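MutT related protein (Methanosarcina mazei, PDB 3GRN) probably acts as a hydrolase of the Nudix (MutT) family, whose members typically cleave nucleoside diphosphates linked to another moiety. Local coordinates at residues 7-15 against 38-46. Residues are numbered along the deposited sequence; the frame is centred on the assembly and turned at random. Where two conformers were deposited one is given.
Sequences YIISVYALI and WDLPGGKVN
With its CG set anti to the carbonyl carbon (chi1 -64°), Tyr-12 lays its ring beside the chain of residues 39-43, while Leu-40, whose CG takes the same setting, brings CB and CD1 up to the tyrosine CB and ring. The two strands are antiparallel neighbours in the mixed sheet of the Nudix fold, and the Nudix box begins at Gly-43, within strand 42-44. Leu-40 O meets the tyrosine ring edge at CD1 (3.5 Å), and Gly-43 N lies over one ring face. Asp-39 OD1 comes within 3.5 Å of CE1 of Tyr-12. The carboxylate is turned 40° from the ring plane. Asp-39 is itself tied to Arg-27 by a salt bridge, and Phe-126 of helix 124-137 packs edge-to-face with Tyr-12. Replacing Tyr-12 by an alanine removes the ring and is likely to leave a gap beside Leu-40 and Gly-43, and Phe-126 without its edge-to-face mate. Backbone bonds fix the register: Val-11 N donates to Gly-43 O, Gly-43 N returns a bent bond to Val-11 O, and Ala-13 N reaches Pro-41 O. Gly-42, paired with Tyr-12, approaches so closely that its CA lies 3.0 Å from Val-11 O; a CB there would clash with that oxygen. Val-11 faces Val-55 of helix 51-63, and its CG1 meets CG2 of Val-45 at 3.6 Å, the side chains crossing near a right angle. At the far end Ile-8 CD1 rests on Lys-44 CG, and the lysine's NZ pairs with Glu-120 of the second subunit. Ile-9 O takes two bonds, one from Val-45 N, almost straight (179°), the other from a water that also donates to Val-45 O at 2.7 Å.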
ATOM      1  N   TYR A   7       1.215  13.448  14.449  1.00 13.98           N
ATOM      2  CA  TYR A   7       0.104  12.484  14.556  1.00 16.54           C
ATOM      3  C   TYR A   7      -0.385  12.136  13.163  1.00 18.16           C
ATOM      4  O   TYR A   7      -0.372  12.996  12.271  1.00 19.52           O
ATOM      5  CB  TYR A   7      -1.072  13.058  15.350  1.00 13.75           C
ATOM      6  CG  TYR A   7      -0.873  13.133  16.830  1.00 15.73           C
ATOM      7  CD1 TYR A   7      -1.263  12.065  17.650  1.00 16.32           C
ATOM      8  CD2 TYR A   7      -0.325  14.271  17.428  1.00 19.92           C
ATOM      9  CE1 TYR A   7      -1.090  12.123  19.035  1.00 20.05           C
ATOM     10  CE2 TYR A   7      -0.144  14.348  18.811  1.00 20.15           C
ATOM     11  CZ  TYR A   7      -0.517  13.263  19.608  1.00 19.30           C
ATOM     12  OH  TYR A   7      -0.340  13.317  20.971  1.00 21.22           O
ATOM     13  N   ILE A   8      -0.833  10.887  12.974  1.00 13.94           N
ATOM     14  CA  ILE A   8      -1.533  10.488  11.761  1.00 14.55           C
ATOM     15  C   ILE A   8      -2.799   9.748  12.152  1.00 15.82           C
ATOM     16  O   ILE A   8      -2.892   9.237  13.284  1.00 13.48           O
ATOM     17  CB  ILE A   8      -0.683   9.613  10.805  1.00 18.61           C
ATOM     18  CG1 ILE A   8      -0.394   8.258  11.437  1.00 20.32           C
ATOM     19  CG2 ILE A   8       0.624  10.373  10.376  1.00 20.32           C
ATOM     20  CD1 ILE A   8      -0.175   7.145  10.468  1.00 23.94           C
ATOM     21  N   ILE A   9      -3.784   9.765  11.242  1.00 14.17           N
ATOM     22  CA  ILE A   9      -5.059   9.068  11.470  1.00  8.92           C
ATOM     23  C   ILE A   9      -5.035   7.761  10.668  1.00 14.32           C
ATOM     24  O   ILE A   9      -4.694   7.746   9.468  1.00 15.25           O
ATOM     25  CB  ILE A   9      -6.306   9.938  11.040  1.00 16.34           C
ATOM     26  CG1 ILE A   9      -6.271  11.335  11.674  1.00 22.52           C
ATOM     27  CG2 ILE A   9      -7.649   9.194  11.343  1.00 21.24           C
ATOM     28  CD1 ILE A   9      -6.271  11.340  13.203  1.00 21.55           C
ATOM     29  N   SER A  10      -5.397   6.674  11.335  1.00 10.98           N
ATOM     30  CA  SER A  10      -5.533   5.381  10.687  1.00 10.50           C
ATOM     31  C   SER A  10      -6.910   4.830  10.971  1.00 15.73           C
ATOM     32  O   SER A  10      -7.605   5.317  11.870  1.00 13.56           O
ATOM     33  CB  SER A  10      -4.460   4.396  11.152  1.00 15.59           C
ATOM     34  OG  SER A  10      -3.177   4.798  10.692  1.00 19.61           O
ATOM     35  N   VAL A  11      -7.326   3.861  10.163  1.00 11.40           N
ATOM     36  CA  VAL A  11      -8.594   3.157  10.373  1.00 10.40           C
ATOM     37  C   VAL A  11      -8.405   1.636  10.316  1.00 15.08           C
ATOM     38  O   VAL A  11      -7.625   1.121   9.512  1.00 14.53           O
ATOM     39  CB  VAL A  11      -9.667   3.611   9.355  1.00 14.76           C
ATOM     40  CG1 VAL A  11     -10.135   5.029   9.656  1.00 15.21           C
ATOM     41  CG2 VAL A  11      -9.116   3.556   7.914  1.00 14.73           C
ATOM     42  N   TYR A  12      -9.103   0.926  11.190  1.00 11.16           N
ATOM     43  CA  TYR A  12      -9.097  -0.554  11.201  1.00 13.33           C
ATOM     44  C   TYR A  12     -10.510  -1.122  11.126  1.00 10.55           C
ATOM     45  O   TYR A  12     -11.485  -0.440  11.491  1.00 11.04           O
ATOM     46  CB  TYR A  12      -8.350  -1.090  12.417  1.00 13.50           C
ATOM     47  CG  TYR A  12      -6.891  -0.689  12.370  1.00 16.13           C
ATOM     48  CD1 TYR A  12      -5.988  -1.411  11.582  1.00 18.80           C
ATOM     49  CD2 TYR A  12      -6.427   0.434  13.041  1.00 19.61           C
ATOM     50  CE1 TYR A  12      -4.636  -1.058  11.493  1.00 20.24           C
ATOM     51  CE2 TYR A  12      -5.053   0.814  12.939  1.00 19.34           C
ATOM     52  CZ  TYR A  12      -4.182   0.058  12.149  1.00 20.90           C
ATOM     53  OH  TYR A  12      -2.842   0.384  12.039  1.00 25.39           O
ATOM     54  N   ALA A  13     -10.619  -2.372  10.631  1.00 11.16           N
ATOM     55  CA  ALA A  13     -11.937  -3.037  10.542  1.00 15.27           C
ATOM     56  C   ALA A  13     -11.982  -4.299  11.368  1.00 13.81           C
ATOM     57  O   ALA A  13     -11.035  -5.087  11.345  1.00 14.97           O
ATOM     58  CB  ALA A  13     -12.272  -3.371   9.110  1.00 18.28           C
ATOM     59  N   LEU A  14     -13.087  -4.478  12.096  1.00 15.30           N
ATOM     60  CA  LEU A  14     -13.392  -5.736  12.776  1.00 15.10           C
ATOM     61  C   LEU A  14     -14.296  -6.535  11.846  1.00 15.87           C
ATOM     62  O   LEU A  14     -15.473  -6.203  11.665  1.00 18.31           O
ATOM     63  CB  LEU A  14     -14.146  -5.502  14.087  1.00 16.58           C
ATOM     64  CG  LEU A  14     -13.398  -4.817  15.212  1.00 18.61           C
ATOM     65  CD1 LEU A  14     -14.362  -4.627  16.404  1.00 19.24           C
ATOM     66  CD2 LEU A  14     -12.164  -5.595  15.634  1.00 21.60           C
ATOM     67  N   ILE A  15     -13.731  -7.582  11.269  1.00 16.12           N
ATOM     68  CA  ILE A  15     -14.453  -8.387  10.289  1.00 17.29           C
ATOM     69  C   ILE A  15     -14.545  -9.787  10.845  1.00 14.43           C
ATOM     70  O   ILE A  15     -13.512 -10.385  11.123  1.00 16.39           O
ATOM     71  CB  ILE A  15     -13.707  -8.410   8.953  1.00 17.02           C
ATOM     72  CG1 ILE A  15     -13.645  -6.991   8.374  1.00 22.01           C
ATOM     73  CG2 ILE A  15     -14.369  -9.362   7.974  1.00 17.58           C
ATOM     74  CD1 ILE A  15     -12.853  -6.880   7.120  1.00 21.21           C
ATOM     75  N   TRP A  38       1.287  -9.467  13.826  1.00 26.43           N
ATOM     76  CA  TRP A  38      -0.173  -9.532  13.578  1.00 24.57           C
ATOM     77  C   TRP A  38      -0.854  -8.140  13.686  1.00 24.77           C
ATOM     78  O   TRP A  38      -0.411  -7.298  14.458  1.00 22.02           O
ATOM     79  CB  TRP A  38      -0.838 -10.557  14.502  1.00 28.43           C
ATOM     80  CG  TRP A  38      -0.415 -11.941  14.170  1.00 34.74           C
ATOM     81  CD1 TRP A  38       0.645 -12.631  14.708  1.00 36.26           C
ATOM     82  CD2 TRP A  38      -0.992 -12.799  13.183  1.00 28.17           C
ATOM     83  NE1 TRP A  38       0.744 -13.874  14.127  1.00 32.72           N
ATOM     84  CE2 TRP A  38      -0.246 -14.004  13.187  1.00 31.13           C
ATOM     85  CE3 TRP A  38      -2.073 -12.675  12.295  1.00 28.14           C
ATOM     86  CZ2 TRP A  38      -0.552 -15.075  12.343  1.00 29.75           C
ATOM     87  CZ3 TRP A  38      -2.373 -13.742  11.460  1.00 29.10           C
ATOM     88  CH2 TRP A  38      -1.613 -14.924  11.490  1.00 28.74           C
ATOM     89  N   ASP A  39      -1.906  -7.913  12.883  1.00 19.29           N
ATOM     90  CA  ASP A  39      -2.552  -6.615  12.722  0.50 20.59           C
ATOM     91  C   ASP A  39      -4.036  -6.826  12.357  1.00 16.43           C
ATOM     92  O   ASP A  39      -4.435  -7.932  11.986  1.00 16.54           O
ATOM     93  CB  ASP A  39      -1.826  -5.844  11.603  0.50 16.09           C
ATOM     94  CG  ASP A  39      -1.896  -4.330  11.767  0.50 20.48           C
ATOM     95  OD1 ASP A  39      -2.743  -3.839  12.529  0.50 31.62           O
ATOM     96  OD2 ASP A  39      -1.101  -3.612  11.123  0.50 27.39           O
ATOM     97  N   LEU A  40      -4.839  -5.772  12.427  1.00 16.95           N
ATOM     98  CA  LEU A  40      -6.187  -5.811  11.885  1.00 13.72           C
ATOM     99  C   LEU A  40      -6.092  -5.272  10.471  1.00 13.48           C
ATOM    100  O   LEU A  40      -5.155  -4.490  10.169  1.00 16.03           O
ATOM    101  CB  LEU A  40      -7.141  -4.928  12.694  1.00 13.59           C
ATOM    102  CG  LEU A  40      -7.559  -5.347  14.104  1.00 17.21           C
ATOM    103  CD1 LEU A  40      -8.453  -4.284  14.708  1.00 21.70           C
ATOM    104  CD2 LEU A  40      -8.328  -6.664  14.050  1.00 24.44           C
ATOM    105  N   PRO A  41      -7.077  -5.613   9.612  1.00 15.34           N
ATOM    106  CA  PRO A  41      -7.163  -4.943   8.307  1.00 15.32           C
ATOM    107  C   PRO A  41      -7.369  -3.451   8.502  1.00 14.27           C
ATOM    108  O   PRO A  41      -8.121  -3.061   9.377  1.00 13.27           O
ATOM    109  CB  PRO A  41      -8.426  -5.546   7.684  1.00 15.07           C
ATOM    110  CG  PRO A  41      -8.617  -6.818   8.377  1.00 18.08           C
ATOM    111  CD  PRO A  41      -8.134  -6.630   9.767  1.00 17.12           C
ATOM    112  N   GLY A  42      -6.643  -2.647   7.750  1.00 15.89           N
ATOM    113  CA  GLY A  42      -6.780  -1.189   7.836  1.00 15.34           C
ATOM    114  C   GLY A  42      -5.471  -0.506   7.562  1.00 21.00           C
ATOM    115  O   GLY A  42      -4.510  -1.150   7.115  1.00 22.41           O
ATOM    116  N   GLY A  43      -5.411   0.797   7.828  1.00 15.22           N
ATOM    117  CA  GLY A  43      -4.177   1.535   7.601  1.00 16.71           C
ATOM    118  C   GLY A  43      -4.444   3.016   7.589  1.00 20.02           C
ATOM    119  O   GLY A  43      -5.524   3.450   8.010  1.00 15.57           O
ATOM    120  N   LYS A  44      -3.493   3.769   7.027  1.00 16.51           N
ATOM    121  CA  LYS A  44      -3.542   5.237   7.077  0.60 16.33           C
ATOM    122  C   LYS A  44      -4.632   5.835   6.185  1.00 17.02           C
ATOM    123  O   LYS A  44      -4.856   5.379   5.047  1.00 17.62           O
ATOM    124  CB  LYS A  44      -2.182   5.843   6.706  0.60 22.02           C
ATOM    125  CG  LYS A  44      -0.981   5.241   7.404  0.60 24.27           C
ATOM    126  CD  LYS A  44       0.302   5.912   6.899  0.60 28.03           C
ATOM    127  CE  LYS A  44       1.552   5.361   7.565  0.60 39.04           C
ATOM    128  NZ  LYS A  44       2.240   4.318   6.758  0.60 44.20           N
ATOM    129  N   VAL A  45      -5.319   6.863   6.704  1.00 13.98           N
ATOM    130  CA  VAL A  45      -6.367   7.559   5.933  1.00 14.52           C
ATOM    131  C   VAL A  45      -5.667   8.551   4.990  1.00 21.64           C
ATOM    132  O   VAL A  45      -4.715   9.212   5.398  1.00 22.55           O
ATOM    133  CB  VAL A  45      -7.408   8.292   6.846  1.00 17.82           C
ATOM    134  CG1 VAL A  45      -8.422   9.048   5.994  1.00 20.64           C
ATOM    135  CG2 VAL A  45      -8.169   7.294   7.683  1.00 16.13           C
ATOM    136  N   ASN A  46      -6.126   8.634   3.735  1.00 21.30           N
ATOM    137  CA  ASN A  46      -5.446   9.446   2.712  1.00 26.15           C
ATOM    138  C   ASN A  46      -5.820  10.908   2.850  1.00 30.46           C
ATOM    139  O   ASN A  46      -6.851  11.220   3.475  1.00 24.75           O
ATOM    140  CB  ASN A  46      -5.789   8.974   1.285  1.00 23.89           C
ATOM    141  CG  ASN A  46      -5.008   7.753   0.850  1.00 21.45           C
ATOM    142  OD1 ASN A  46      -3.942   7.429   1.386  1.00 27.58           O
ATOM    143  ND2 ASN A  46      -5.555   7.041  -0.127  1.00 22.98           N
TER
HETATM  144  O   HOH W   1      -3.660   9.572   7.816  1.00 32.72           O